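Local coordinates for protein thermotoga maritima TmcAL (Thermotoga maritima, PDB 5Y0T) that belongs to the HIGH nucleotidyl transferase family of the HUP clan and holds adenosine-5'-rp-alpha-thio-triphosphate in a pocket, at residues Ser366-Val371 against Gln382-Gln387; Phe319-Glu324 against Ile388-Lys393; Glu131-Gly136 against Pro140-Tyr145; Ala115-Leu118 against Glu124-Lys127; Ala48-Phe53 against Phe234-Arg239. All coordinates share one frame; numbering follows the deposited sequence.

Interaction 1: Ser366-Val371 against Gln382-Gln387; sequences SLYRKV and QLFLEQ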
# COMPACT_ATOMS: atom_id res chain seq x y z
N SER A 366 21.72 14.54 2.05
CA SER A 366 22.01 14.56 0.61
C SER A 366 23.37 13.95 0.32
O SER A 366 23.66 13.60 -0.82
CB SER A 366 21.96 16.00 0.06
OG SER A 366 20.63 16.50 0.11
N LEU A 367 24.22 13.87 1.34
CA LEU A 367 25.54 13.27 1.19
C LEU A 367 25.67 11.83 1.71
O LEU A 367 26.78 11.30 1.73
CB LEU A 367 26.58 14.15 1.91
CG LEU A 367 26.61 15.63 1.51
CD1 LEU A 367 27.74 16.36 2.24
CD2 LEU A 367 26.72 15.81 0.01
N TYR A 368 24.60 11.20 2.20
CA TYR A 368 24.83 9.98 2.96
C TYR A 368 25.47 8.88 2.13
O TYR A 368 26.21 8.06 2.67
CB TYR A 368 23.56 9.47 3.65
CG TYR A 368 22.55 8.69 2.84
CD1 TYR A 368 22.81 7.40 2.38
CD2 TYR A 368 21.28 9.20 2.64
CE1 TYR A 368 21.87 6.69 1.68
CE2 TYR A 368 20.32 8.48 1.95
CZ TYR A 368 20.62 7.23 1.48
OH TYR A 368 19.65 6.51 0.80
N ARG A 369 25.22 8.87 0.81
CA ARG A 369 25.85 7.85 -0.03
C ARG A 369 27.34 8.10 -0.18
O ARG A 369 28.12 7.15 -0.32
CB ARG A 369 25.19 7.79 -1.41
CG ARG A 369 23.73 7.41 -1.35
CD ARG A 369 23.16 7.21 -2.73
NE ARG A 369 22.91 5.79 -2.96
CZ ARG A 369 21.74 5.20 -2.75
NH1 ARG A 369 20.70 5.92 -2.34
NH2 ARG A 369 21.60 3.91 -2.97
N LYS A 370 27.74 9.38 -0.20
CA LYS A 370 29.16 9.70 -0.25
C LYS A 370 29.83 9.33 1.07
O LYS A 370 30.95 8.83 1.09
CB LYS A 370 29.39 11.19 -0.57
CG LYS A 370 28.95 11.57 -1.97
CD LYS A 370 29.43 12.97 -2.41
CE LYS A 370 29.18 13.16 -3.91
NZ LYS A 370 29.70 14.45 -4.45
N VAL A 371 29.13 9.59 2.17
CA VAL A 371 29.62 9.20 3.48
C VAL A 371 29.91 7.69 3.50
O VAL A 371 30.99 7.25 3.93
CB VAL A 371 28.62 9.54 4.61
CG1 VAL A 371 29.05 8.88 5.92
CG2 VAL A 371 28.53 11.06 4.80
N GLN A 382 25.20 -2.94 2.37
CA GLN A 382 23.82 -3.21 1.98
C GLN A 382 22.87 -2.97 3.15
O GLN A 382 21.81 -2.40 2.98
CB GLN A 382 23.67 -4.63 1.43
CG GLN A 382 22.36 -4.85 0.65
CD GLN A 382 21.97 -3.64 -0.22
OE1 GLN A 382 20.88 -3.07 -0.06
NE2 GLN A 382 22.85 -3.25 -1.15
N LEU A 383 23.27 -3.39 4.36
CA LEU A 383 22.43 -3.17 5.54
C LEU A 383 22.24 -1.68 5.84
O LEU A 383 21.12 -1.20 6.14
CB LEU A 383 23.03 -3.89 6.75
CG LEU A 383 22.17 -3.86 8.01
CD1 LEU A 383 20.80 -4.50 7.75
CD2 LEU A 383 22.91 -4.60 9.11
N PHE A 384 23.34 -0.94 5.73
CA PHE A 384 23.33 0.52 5.89
C PHE A 384 22.28 1.11 4.94
O PHE A 384 21.41 1.86 5.36
CB PHE A 384 24.74 1.07 5.62
CG PHE A 384 24.89 2.57 5.76
CD1 PHE A 384 24.21 3.46 4.93
CD2 PHE A 384 25.81 3.10 6.66
CE1 PHE A 384 24.40 4.84 5.04
CE2 PHE A 384 26.03 4.47 6.76
CZ PHE A 384 25.31 5.34 5.95
N LEU A 385 22.37 0.76 3.66
CA LEU A 385 21.44 1.29 2.68
C LEU A 385 20.00 0.90 2.97
O LEU A 385 19.10 1.74 2.87
CB LEU A 385 21.84 0.84 1.26
CG LEU A 385 23.14 1.46 0.74
CD1 LEU A 385 23.55 0.84 -0.62
CD2 LEU A 385 23.03 2.97 0.62
N GLU A 386 19.76 -0.36 3.35
CA GLU A 386 18.41 -0.80 3.71
C GLU A 386 17.87 -0.10 4.95
O GLU A 386 16.71 0.33 4.97
CB GLU A 386 18.38 -2.33 3.92
CG GLU A 386 18.65 -3.07 2.61
CD GLU A 386 18.57 -4.59 2.71
OE1 GLU A 386 18.27 -5.11 3.80
OE2 GLU A 386 18.82 -5.26 1.69
N GLN A 387 18.71 0.06 5.96
CA GLN A 387 18.28 0.73 7.17
C GLN A 387 17.89 2.18 6.90
O GLN A 387 16.81 2.63 7.30
CB GLN A 387 19.37 0.67 8.26
CG GLN A 387 19.55 -0.71 8.87
CD GLN A 387 20.67 -0.78 9.91
OE1 GLN A 387 21.50 0.13 10.00
NE2 GLN A 387 20.69 -1.85 10.69
O HOH W 1 19.38 3.74 0.88
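R369 and L385 mark the closest backbone approach between 366-371 and 382-387, with CA atoms 8.4 Å apart, so side chains have to fill the space between the two helices. The CD2 methyl of L385 serves two neighbours. It lies at the rim of the Y368 ring, near the ring plane and 4.0 Å from Y368 CE1. It also sits over one face of the R369 guanidinium, off-centre, with R369 NH2 4.0 Å from L385 CD2; a bend at chi3 (109°) brings the arginine tip back to this methyl. Helices 368-374 and 381-399 form a helix-loop-helix pair, and L372, one residue past the first segment, touches both F384 and L385 and so belongs to the same apolar seam. Y368 and F384 run past each other in opposite directions, and Y368 CD1 meets the edge of the F384 ring at CE1, 4.0 Å away. Y336 packs edge-to-face with F384, while F414 of helix 412-415 touches Y368. The phenol end is tied down through one water, which lies 2.8 Å from Y368 OH and donates to L385 O, also at 2.8 Å.

Interaction 2: Phe319-Glu324 against Ile388-Lys393; sequences FEVNKE and IDLDVK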
# COMPACT_ATOMS: atom_id res chain seq x y z
N PHE A 319 5.70 -1.27 5.82
CA PHE A 319 7.05 -0.85 5.45
C PHE A 319 7.87 -2.02 4.91
O PHE A 319 9.05 -1.87 4.61
CB PHE A 319 7.75 -0.20 6.65
CG PHE A 319 7.16 1.13 7.04
CD1 PHE A 319 6.78 2.03 6.05
CD2 PHE A 319 6.97 1.47 8.37
CE1 PHE A 319 6.23 3.27 6.38
CE2 PHE A 319 6.41 2.70 8.72
CZ PHE A 319 6.04 3.61 7.72
N GLU A 320 7.22 -3.18 4.81
CA GLU A 320 7.85 -4.41 4.29
C GLU A 320 9.14 -4.72 5.03
O GLU A 320 10.19 -4.95 4.44
CB GLU A 320 8.12 -4.29 2.79
CG GLU A 320 6.85 -4.16 1.97
CD GLU A 320 7.11 -4.19 0.48
OE1 GLU A 320 8.06 -3.51 0.02
OE2 GLU A 320 6.35 -4.90 -0.23
N VAL A 321 9.04 -4.75 6.35
CA VAL A 321 10.22 -4.96 7.15
C VAL A 321 10.34 -6.47 7.33
O VAL A 321 9.66 -7.07 8.16
CB VAL A 321 10.07 -4.21 8.50
CG1 VAL A 321 11.25 -4.44 9.42
CG2 VAL A 321 9.87 -2.70 8.23
N ASN A 322 11.24 -7.10 6.58
CA ASN A 322 11.18 -8.54 6.48
C ASN A 322 12.08 -9.21 7.52
O ASN A 322 12.87 -8.53 8.18
CB ASN A 322 11.55 -9.01 5.06
CG ASN A 322 12.95 -8.60 4.64
OD1 ASN A 322 13.94 -9.17 5.09
ND2 ASN A 322 13.04 -7.61 3.76
N LYS A 323 11.99 -10.53 7.60
CA LYS A 323 12.63 -11.28 8.69
C LYS A 323 14.15 -11.26 8.59
O LYS A 323 14.84 -11.13 9.61
CB LYS A 323 12.10 -12.71 8.72
CG LYS A 323 10.63 -12.79 9.15
CD LYS A 323 10.10 -14.24 9.20
CE LYS A 323 8.80 -14.31 10.02
NZ LYS A 323 7.98 -15.53 9.74
N GLU A 324 14.67 -11.38 7.38
CA GLU A 324 16.12 -11.40 7.19
C GLU A 324 16.76 -10.05 7.55
O GLU A 324 17.83 -9.99 8.15
CB GLU A 324 16.47 -11.79 5.75
CG GLU A 324 17.97 -11.84 5.49
CD GLU A 324 18.31 -12.44 4.14
OE1 GLU A 324 17.38 -12.87 3.41
OE2 GLU A 324 19.52 -12.49 3.80
N ILE A 388 18.76 2.92 6.20
CA ILE A 388 18.51 4.35 6.04
C ILE A 388 17.37 4.59 5.03
O ILE A 388 16.61 5.55 5.17
CB ILE A 388 19.80 5.11 5.65
CG1 ILE A 388 19.73 6.57 6.11
CG2 ILE A 388 20.11 5.01 4.13
CD1 ILE A 388 21.10 7.26 6.12
N ASP A 389 17.21 3.69 4.06
CA ASP A 389 16.08 3.73 3.14
C ASP A 389 14.75 3.59 3.90
O ASP A 389 13.77 4.27 3.59
CB ASP A 389 16.20 2.64 2.08
CG ASP A 389 14.95 2.53 1.21
OD1 ASP A 389 14.77 3.39 0.32
OD2 ASP A 389 14.15 1.60 1.43
N LEU A 390 14.74 2.74 4.91
CA LEU A 390 13.56 2.59 5.77
C LEU A 390 13.29 3.87 6.56
O LEU A 390 12.13 4.32 6.65
CB LEU A 390 13.72 1.39 6.70
CG LEU A 390 12.60 1.18 7.73
CD1 LEU A 390 11.22 1.08 7.04
CD2 LEU A 390 12.87 -0.03 8.58
N ASP A 391 14.34 4.49 7.10
CA ASP A 391 14.17 5.76 7.82
C ASP A 391 13.52 6.83 6.93
O ASP A 391 12.59 7.54 7.35
CB ASP A 391 15.51 6.27 8.36
CG ASP A 391 16.05 5.43 9.51
OD1 ASP A 391 15.31 4.56 10.02
OD2 ASP A 391 17.23 5.63 9.89
N VAL A 392 14.00 6.93 5.69
CA VAL A 392 13.49 7.91 4.71
C VAL A 392 12.05 7.58 4.29
O VAL A 392 11.19 8.47 4.21
CB VAL A 392 14.39 7.95 3.47
CG1 VAL A 392 13.75 8.78 2.34
CG2 VAL A 392 15.75 8.52 3.84
N LYS A 393 11.80 6.30 4.05
CA LYS A 393 10.47 5.84 3.65
C LYS A 393 9.44 6.14 4.74
O LYS A 393 8.32 6.58 4.45
CB LYS A 393 10.51 4.33 3.33
CG LYS A 393 9.14 3.67 3.22
CD LYS A 393 9.22 2.30 2.54
CE LYS A 393 9.99 1.27 3.35
NZ LYS A 393 10.19 -0.02 2.61
O HOH W 2 7.85 -0.81 1.28
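L390 is the first residue of 388-393 to touch 319-324, and it does so with both methyls. CD1 packs on F319 CB at 3.7 Å, while CD2 meets V321 CG2 at 4.0 Å. D391, next but one before K393, faces elsewhere and bonds V72 N and Y336 OH. K393 then comes alongside F319, the two side chains sliding past each other in opposite directions with K393 CG 4.0 Å from F319 CD1. A bend at chi3 (66°) turns the lysine tip to the backbone of F319, and NZ donates to F319 O at 3.0 Å. The ammonium approaches from above the carbonyl plane, 43° out of it. A water accepts from K393 NZ at 2.8 Å and donates to E320 OE1, bridging two opposite charges that do not touch directly. F319 and E320 close helix 307-318 with a Schellman motif, so the lysine probably also benefits from the negative end of that helix. N322 then caps helix 323-332, whose F325 touches L390. V72 and V73 of helix 72-75 pack on L390 as well, the rings of F41 and F397 stack edge-to-face with F319, and L263 of the second subunit leans on F319.

Interaction 3: Glu131-Gly136 against Pro140-Tyr145; sequences EELKKG and PNARKY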
# COMPACT_ATOMS: atom_id res chain seq x y z
N GLU A 131 11.35 -25.31 29.35
CA GLU A 131 10.16 -25.95 29.89
C GLU A 131 8.94 -25.04 29.82
O GLU A 131 7.86 -25.47 29.40
CB GLU A 131 10.38 -26.37 31.34
CG GLU A 131 11.31 -27.54 31.51
CD GLU A 131 11.30 -28.05 32.93
OE1 GLU A 131 10.49 -27.55 33.74
OE2 GLU A 131 12.11 -28.95 33.24
N GLU A 132 9.12 -23.78 30.22
CA GLU A 132 8.01 -22.83 30.23
C GLU A 132 7.52 -22.53 28.81
O GLU A 132 6.32 -22.43 28.58
CB GLU A 132 8.43 -21.53 30.93
CG GLU A 132 8.80 -21.71 32.39
CD GLU A 132 7.66 -22.26 33.23
OE1 GLU A 132 6.50 -21.87 32.99
OE2 GLU A 132 7.92 -23.07 34.15
N LEU A 133 8.46 -22.39 27.87
CA LEU A 133 8.08 -22.21 26.47
C LEU A 133 7.31 -23.43 25.96
O LEU A 133 6.26 -23.29 25.34
CB LEU A 133 9.32 -21.96 25.60
CG LEU A 133 10.05 -20.63 25.82
CD1 LEU A 133 11.34 -20.60 25.02
CD2 LEU A 133 9.18 -19.43 25.47
N LYS A 134 7.83 -24.62 26.25
CA LYS A 134 7.14 -25.87 25.91
C LYS A 134 5.71 -25.91 26.46
O LYS A 134 4.80 -26.41 25.79
CB LYS A 134 7.91 -27.08 26.45
CG LYS A 134 9.03 -27.58 25.58
CD LYS A 134 9.31 -29.06 25.85
CE LYS A 134 8.09 -29.91 25.54
NZ LYS A 134 8.38 -31.38 25.54
N LYS A 135 5.52 -25.40 27.67
CA LYS A 135 4.20 -25.34 28.30
C LYS A 135 3.24 -24.40 27.56
O LYS A 135 2.04 -24.37 27.85
CB LYS A 135 4.33 -24.90 29.77
CG LYS A 135 4.30 -26.05 30.75
CD LYS A 135 4.07 -25.58 32.18
CE LYS A 135 5.36 -25.12 32.84
NZ LYS A 135 5.17 -24.93 34.30
N GLY A 136 3.77 -23.62 26.63
CA GLY A 136 2.95 -22.76 25.80
C GLY A 136 2.89 -21.31 26.22
O GLY A 136 2.15 -20.53 25.61
N PRO A 140 7.82 -13.45 27.01
CA PRO A 140 7.96 -12.62 28.22
C PRO A 140 7.48 -13.33 29.50
O PRO A 140 8.09 -13.14 30.56
CB PRO A 140 7.07 -11.40 27.90
CG PRO A 140 6.99 -11.36 26.41
CD PRO A 140 6.99 -12.79 25.98
N ASN A 141 6.42 -14.12 29.41
CA ASN A 141 5.93 -14.85 30.58
C ASN A 141 6.89 -15.97 30.97
O ASN A 141 7.25 -16.11 32.14
CB ASN A 141 4.53 -15.41 30.33
CG ASN A 141 3.43 -14.38 30.53
OD1 ASN A 141 3.63 -13.38 31.23
ND2 ASN A 141 2.27 -14.63 29.94
N ALA A 142 7.30 -16.75 29.98
CA ALA A 142 8.21 -17.87 30.18
C ALA A 142 9.52 -17.44 30.82
O ALA A 142 10.00 -18.08 31.76
CB ALA A 142 8.49 -18.57 28.86
N ARG A 143 10.10 -16.37 30.30
CA ARG A 143 11.31 -15.79 30.86
C ARG A 143 11.09 -15.38 32.31
O ARG A 143 11.95 -15.62 33.16
CB ARG A 143 11.77 -14.59 30.04
CG ARG A 143 12.97 -13.85 30.63
CD ARG A 143 13.53 -12.82 29.65
NE ARG A 143 12.62 -11.69 29.45
CZ ARG A 143 12.87 -10.65 28.66
NH1 ARG A 143 14.02 -10.56 27.98
NH2 ARG A 143 11.97 -9.68 28.57
N LYS A 144 9.94 -14.78 32.59
CA LYS A 144 9.59 -14.37 33.95
C LYS A 144 9.55 -15.56 34.90
O LYS A 144 10.19 -15.55 35.95
CB LYS A 144 8.24 -13.63 33.95
CG LYS A 144 7.84 -13.08 35.33
CD LYS A 144 6.57 -12.24 35.27
CE LYS A 144 5.36 -13.05 34.81
NZ LYS A 144 4.10 -12.25 34.89
N TYR A 145 8.80 -16.59 34.51
CA TYR A 145 8.65 -17.79 35.33
C TYR A 145 9.99 -18.50 35.49
O TYR A 145 10.30 -19.02 36.57
CB TYR A 145 7.62 -18.74 34.71
CG TYR A 145 6.25 -18.12 34.55
CD1 TYR A 145 5.76 -17.20 35.48
CD2 TYR A 145 5.45 -18.44 33.47
CE1 TYR A 145 4.51 -16.63 35.34
CE2 TYR A 145 4.20 -17.87 33.32
CZ TYR A 145 3.74 -16.97 34.25
OH TYR A 145 2.49 -16.41 34.10
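E132 and A142 bring the two backbones close, their CA atoms 5.0 Å apart, consistent with the small alanine at the crossing. A142 CB sits between two neighbours of the other helix: E132 CB at 3.6 Å and the L133 CD2 methyl, also 3.6 Å from A142 CB. Beyond the alanine, E132 folds over the helix of 140-145. Its chain bends at chi2 (-60°), which lays the carboxylate against the root of Y145, with E132 OE1 3.6 Å from Y145 CD2. The carboxylate and ring planes stand 74° apart and the side chains cross at about a right angle. Two consecutive helices, 123-134 and 139-153, meet here at a steep angle across a short turn. G136, with positive phi (99°), forms the Schellman motif that takes the chain out of the first helix, and the second starts three residues later. One turn earlier in the first helix, L129 touches A142 too. Further out, the E132 carboxylate is held chiefly by a salt bridge from OE2 to R149 NH1. K135 NZ adds a weak bond to the same E132 OE2, at 3.3 Å. R149 reaches E131 through its other terminal nitrogen and so ties two successive glutamates to helix 139-153. The Y145 ring packs edge-to-face with Y137 from the linker, and elsewhere on the second helix R143 pairs with E174 and K144 with E165.

Interaction 4: Ala115-Leu118 against Glu124-Lys127; sequences ARIL and EYQK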
# COMPACT_ATOMS: atom_id res chain seq x y z
N ALA A 115 19.95 -8.77 34.21
CA ALA A 115 20.60 -8.67 32.90
C ALA A 115 21.78 -9.63 32.80
O ALA A 115 22.01 -10.22 31.74
CB ALA A 115 21.06 -7.25 32.62
N ARG A 116 22.52 -9.79 33.89
CA ARG A 116 23.68 -10.69 33.91
C ARG A 116 23.28 -12.16 33.66
O ARG A 116 23.92 -12.88 32.88
CB ARG A 116 24.41 -10.55 35.26
CG ARG A 116 25.52 -11.56 35.50
CD ARG A 116 26.67 -11.38 34.53
NE ARG A 116 27.31 -10.07 34.63
CZ ARG A 116 28.40 -9.73 33.94
NH1 ARG A 116 28.97 -10.61 33.12
NH2 ARG A 116 28.93 -8.52 34.08
N ILE A 117 22.20 -12.61 34.30
CA ILE A 117 21.69 -13.96 34.08
C ILE A 117 21.29 -14.16 32.63
O ILE A 117 21.67 -15.17 32.01
CB ILE A 117 20.50 -14.27 35.00
CG1 ILE A 117 20.95 -14.22 36.46
CG2 ILE A 117 19.92 -15.65 34.70
CD1 ILE A 117 19.79 -14.13 37.46
N LEU A 118 20.56 -13.21 32.07
CA LEU A 118 20.13 -13.31 30.67
C LEU A 118 21.31 -13.25 29.71
O LEU A 118 21.26 -13.81 28.61
CB LEU A 118 19.14 -12.19 30.32
CG LEU A 118 17.87 -12.10 31.18
CD1 LEU A 118 17.02 -10.94 30.71
CD2 LEU A 118 17.08 -13.41 31.13
N GLU A 124 20.80 -24.00 33.98
CA GLU A 124 19.59 -24.14 34.81
C GLU A 124 18.51 -23.13 34.39
O GLU A 124 17.33 -23.47 34.36
CB GLU A 124 19.91 -23.97 36.30
CG GLU A 124 21.14 -24.73 36.81
CD GLU A 124 22.34 -23.81 37.04
OE1 GLU A 124 22.82 -23.17 36.06
OE2 GLU A 124 22.81 -23.72 38.20
N TYR A 125 18.91 -21.89 34.10
CA TYR A 125 17.95 -20.91 33.58
C TYR A 125 17.40 -21.34 32.23
O TYR A 125 16.19 -21.29 32.01
CB TYR A 125 18.58 -19.51 33.44
CG TYR A 125 17.73 -18.61 32.55
CD1 TYR A 125 16.56 -18.02 33.03
CD2 TYR A 125 18.08 -18.38 31.21
CE1 TYR A 125 15.77 -17.22 32.22
CE2 TYR A 125 17.29 -17.57 30.40
CZ TYR A 125 16.14 -17.00 30.91
OH TYR A 125 15.36 -16.19 30.12
N GLN A 126 18.28 -21.75 31.33
CA GLN A 126 17.86 -22.20 30.01
C GLN A 126 16.90 -23.39 30.10
O GLN A 126 15.92 -23.45 29.36
CB GLN A 126 19.05 -22.58 29.14
CG GLN A 126 19.97 -21.42 28.78
CD GLN A 126 20.87 -21.76 27.61
OE1 GLN A 126 22.07 -21.96 27.78
NE2 GLN A 126 20.29 -21.83 26.42
N LYS A 127 17.20 -24.32 30.99
CA LYS A 127 16.32 -25.49 31.20
C LYS A 127 14.93 -25.04 31.62
O LYS A 127 13.93 -25.50 31.07
CB LYS A 127 16.89 -26.43 32.26
CG LYS A 127 18.24 -27.03 31.95
CD LYS A 127 18.28 -27.74 30.61
CE LYS A 127 19.71 -28.17 30.27
NZ LYS A 127 20.36 -28.90 31.39
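The hydroxyl oxygen of Y125 is crowded by carbon: L118 CD2 lies 3.4 Å from Y125 OH, and R143 CG of helix 139-153 is equally near to that oxygen. The setting is a pair of consecutive helices, 108-120 and 123-134, joined by a two-residue turn, in a helical region that also includes helices 139-153 and 167-182. No hydrogen bond crosses between 115-118 and 124-127; the contact rests on apolar packing against one tyrosine. With CG anti to its own backbone N (chi1 164°), Y125 extends its ring into the space between the helices, whose nearest CA atoms, I117 and Y125, are 7.9 Å apart. I117 takes the root of the ring, with I117 CG2 4.3 Å from Y125 CG, and L118 takes the phenol end, crossing the tyrosine at a slant. Neighbours enclose this layer. Y150 and W156 touch I117, V173 of helix 167-182 touches L118, and A146 packs on Y125 one turn past R143. P122, in the turn itself, rests on I117, while Q121 uses its side-chain NE2 to bond L118 O, so the bend is tied to the end of the first helix. The L118 CD2 methyl lies alongside the C-O bond of the phenol, 3.7 Å from Y125 CZ as well as against the oxygen.

Interaction 5: Ala48-Phe53 against Phe234-Arg239; sequences AVIDKF and FEILMR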
# COMPACT_ATOMS: atom_id res chain seq x y z
N ALA A 48 4.37 9.31 15.73
CA ALA A 48 4.62 10.39 16.67
C ALA A 48 3.57 11.45 16.40
O ALA A 48 3.14 11.65 15.25
CB ALA A 48 6.02 10.93 16.52
N VAL A 49 3.11 12.13 17.44
CA VAL A 49 1.99 13.03 17.24
C VAL A 49 2.44 14.29 16.48
O VAL A 49 1.64 14.91 15.78
CB VAL A 49 1.32 13.37 18.59
CG1 VAL A 49 2.24 14.23 19.50
CG2 VAL A 49 -0.03 14.03 18.34
N ILE A 50 3.72 14.64 16.59
CA ILE A 50 4.37 15.62 15.69
C ILE A 50 5.70 15.01 15.27
O ILE A 50 6.15 14.06 15.90
CB ILE A 50 4.61 16.99 16.33
CG1 ILE A 50 5.38 16.84 17.66
CG2 ILE A 50 3.30 17.74 16.56
CD1 ILE A 50 5.64 18.21 18.33
N ASP A 51 6.35 15.53 14.22
CA ASP A 51 7.42 14.74 13.63
C ASP A 51 8.75 14.89 14.37
O ASP A 51 8.85 15.64 15.34
CB ASP A 51 7.57 15.04 12.12
CG ASP A 51 8.19 16.39 11.80
OD1 ASP A 51 8.72 17.10 12.69
OD2 ASP A 51 8.16 16.75 10.60
N LYS A 52 9.76 14.16 13.91
CA LYS A 52 11.00 14.04 14.66
C LYS A 52 11.80 15.34 14.63
O LYS A 52 12.58 15.62 15.54
CB LYS A 52 11.85 12.88 14.11
CG LYS A 52 12.33 13.12 12.68
CD LYS A 52 12.82 11.83 12.03
CE LYS A 52 13.26 12.09 10.58
NZ LYS A 52 13.75 10.83 9.91
N PHE A 53 11.60 16.15 13.59
CA PHE A 53 12.33 17.42 13.51
C PHE A 53 11.81 18.40 14.58
O PHE A 53 12.58 19.10 15.25
CB PHE A 53 12.20 18.01 12.10
CG PHE A 53 12.71 17.07 11.03
CD1 PHE A 53 14.06 16.78 10.94
CD2 PHE A 53 11.84 16.49 10.13
CE1 PHE A 53 14.53 15.91 9.96
CE2 PHE A 53 12.31 15.62 9.15
CZ PHE A 53 13.65 15.34 9.07
N PHE A 234 4.97 22.74 24.53
CA PHE A 234 3.64 23.15 24.11
C PHE A 234 3.71 24.15 22.95
O PHE A 234 2.90 24.09 22.02
CB PHE A 234 2.87 23.78 25.28
CG PHE A 234 1.44 24.10 24.96
CD1 PHE A 234 0.51 23.07 24.80
CD2 PHE A 234 1.01 25.40 24.79
CE1 PHE A 234 -0.81 23.34 24.50
CE2 PHE A 234 -0.32 25.68 24.47
CZ PHE A 234 -1.23 24.65 24.33
N GLU A 235 4.67 25.06 23.02
CA GLU A 235 4.83 26.09 21.99
C GLU A 235 5.12 25.44 20.63
O GLU A 235 4.51 25.81 19.63
CB GLU A 235 5.96 27.06 22.36
CG GLU A 235 5.86 28.41 21.68
CD GLU A 235 4.61 29.18 22.11
OE1 GLU A 235 4.19 29.04 23.28
OE2 GLU A 235 4.05 29.92 21.27
N ILE A 236 6.01 24.46 20.61
CA ILE A 236 6.35 23.80 19.36
C ILE A 236 5.17 22.95 18.85
O ILE A 236 4.91 22.87 17.64
CB ILE A 236 7.61 22.91 19.52
CG1 ILE A 236 8.86 23.75 19.83
CG2 ILE A 236 7.83 22.06 18.27
CD1 ILE A 236 9.35 24.59 18.71
N LEU A 237 4.48 22.30 19.78
CA LEU A 237 3.28 21.53 19.46
C LEU A 237 2.25 22.41 18.76
O LEU A 237 1.69 22.05 17.72
CB LEU A 237 2.67 20.91 20.72
CG LEU A 237 1.35 20.17 20.53
CD1 LEU A 237 1.55 18.93 19.67
CD2 LEU A 237 0.74 19.81 21.87
N MET A 238 2.00 23.59 19.33
CA MET A 238 1.09 24.56 18.72
C MET A 238 1.58 25.05 17.35
O MET A 238 0.78 25.23 16.42
CB MET A 238 0.89 25.76 19.65
CG MET A 238 0.08 25.44 20.90
SD MET A 238 -1.61 24.94 20.54
CE MET A 238 -1.58 23.19 20.89
N ARG A 239 2.90 25.25 17.24
CA ARG A 239 3.51 25.64 15.97
C ARG A 239 3.20 24.64 14.87
O ARG A 239 2.82 25.02 13.75
CB ARG A 239 5.04 25.77 16.12
CG ARG A 239 5.75 26.21 14.82
CD ARG A 239 7.26 26.02 14.91
NE ARG A 239 7.65 24.64 14.69
CZ ARG A 239 8.86 24.14 14.96
NH1 ARG A 239 9.79 24.93 15.47
NH2 ARG A 239 9.12 22.86 14.71
O HOH W 3 11.94 21.84 14.56
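I50 meets L237 across the closest backbone approach of the contact, their CA atoms 7.1 Å apart, and its side chain can be followed outward from there. CB points at the helix of 234-239 and sends out two branches. The short one, CG2, ends against the L237 CD1 methyl at 3.8 Å, the two side chains crossing at about a right angle. The long branch leaves through CG1, and a chi1 of 53° swings it over toward I236. From CG1 the chain runs fully extended to CD1, which reaches I236 CG2 at a looser 4.4 Å. That I236 methyl also lies over one face of the R239 guanidinium, off-centre, so the apolar row ends at a charged group. R239 NH2 donates to a water 3.0 Å away, and the water in turn donates to F53 O at 2.9 Å. R239 NH1 forms a salt bridge with E57 of helix 52-61. The contact thus sets the loop ahead of helix 52-61 against helix 231-242. D51 is the N-cap of helix 52-61, bonding A54 N, and its other carboxylate oxygen pairs with R412. M217 of helix 210-218 touches both V49 and L237. The contact across the segments is therefore mostly shape: branched aliphatic methyls fill a buried centre, while the arginine at one margin adds directional links, by its water and its salt bridge, to the start of helix 52-61.

How the interactions relate
The five contacts fall into two pairs and a single one. Interactions 1 and 2 share helix 381-399, have centres 13 Å apart, and meet where Y368 CE1 packs on I388 CG2 at 3.5 Å. Interactions 3 and 4 share helix 123-134, again with centres 13 Å apart, and join through R143 CD, 3.9 Å from L118 CD2. Interaction 5 comes within about 4 Å of interaction 2 at nearest atoms; T395 bridges them, its OG1 bonded to both K52 NZ and D391 O. Interactions 3 and 5 lie on opposite sides of the chain's centre, their own centres 41 Å apart. I50 of interaction 5 has its side chain about 12 Å from the bound adenosine-5'-rp-alpha-thio-triphosphate.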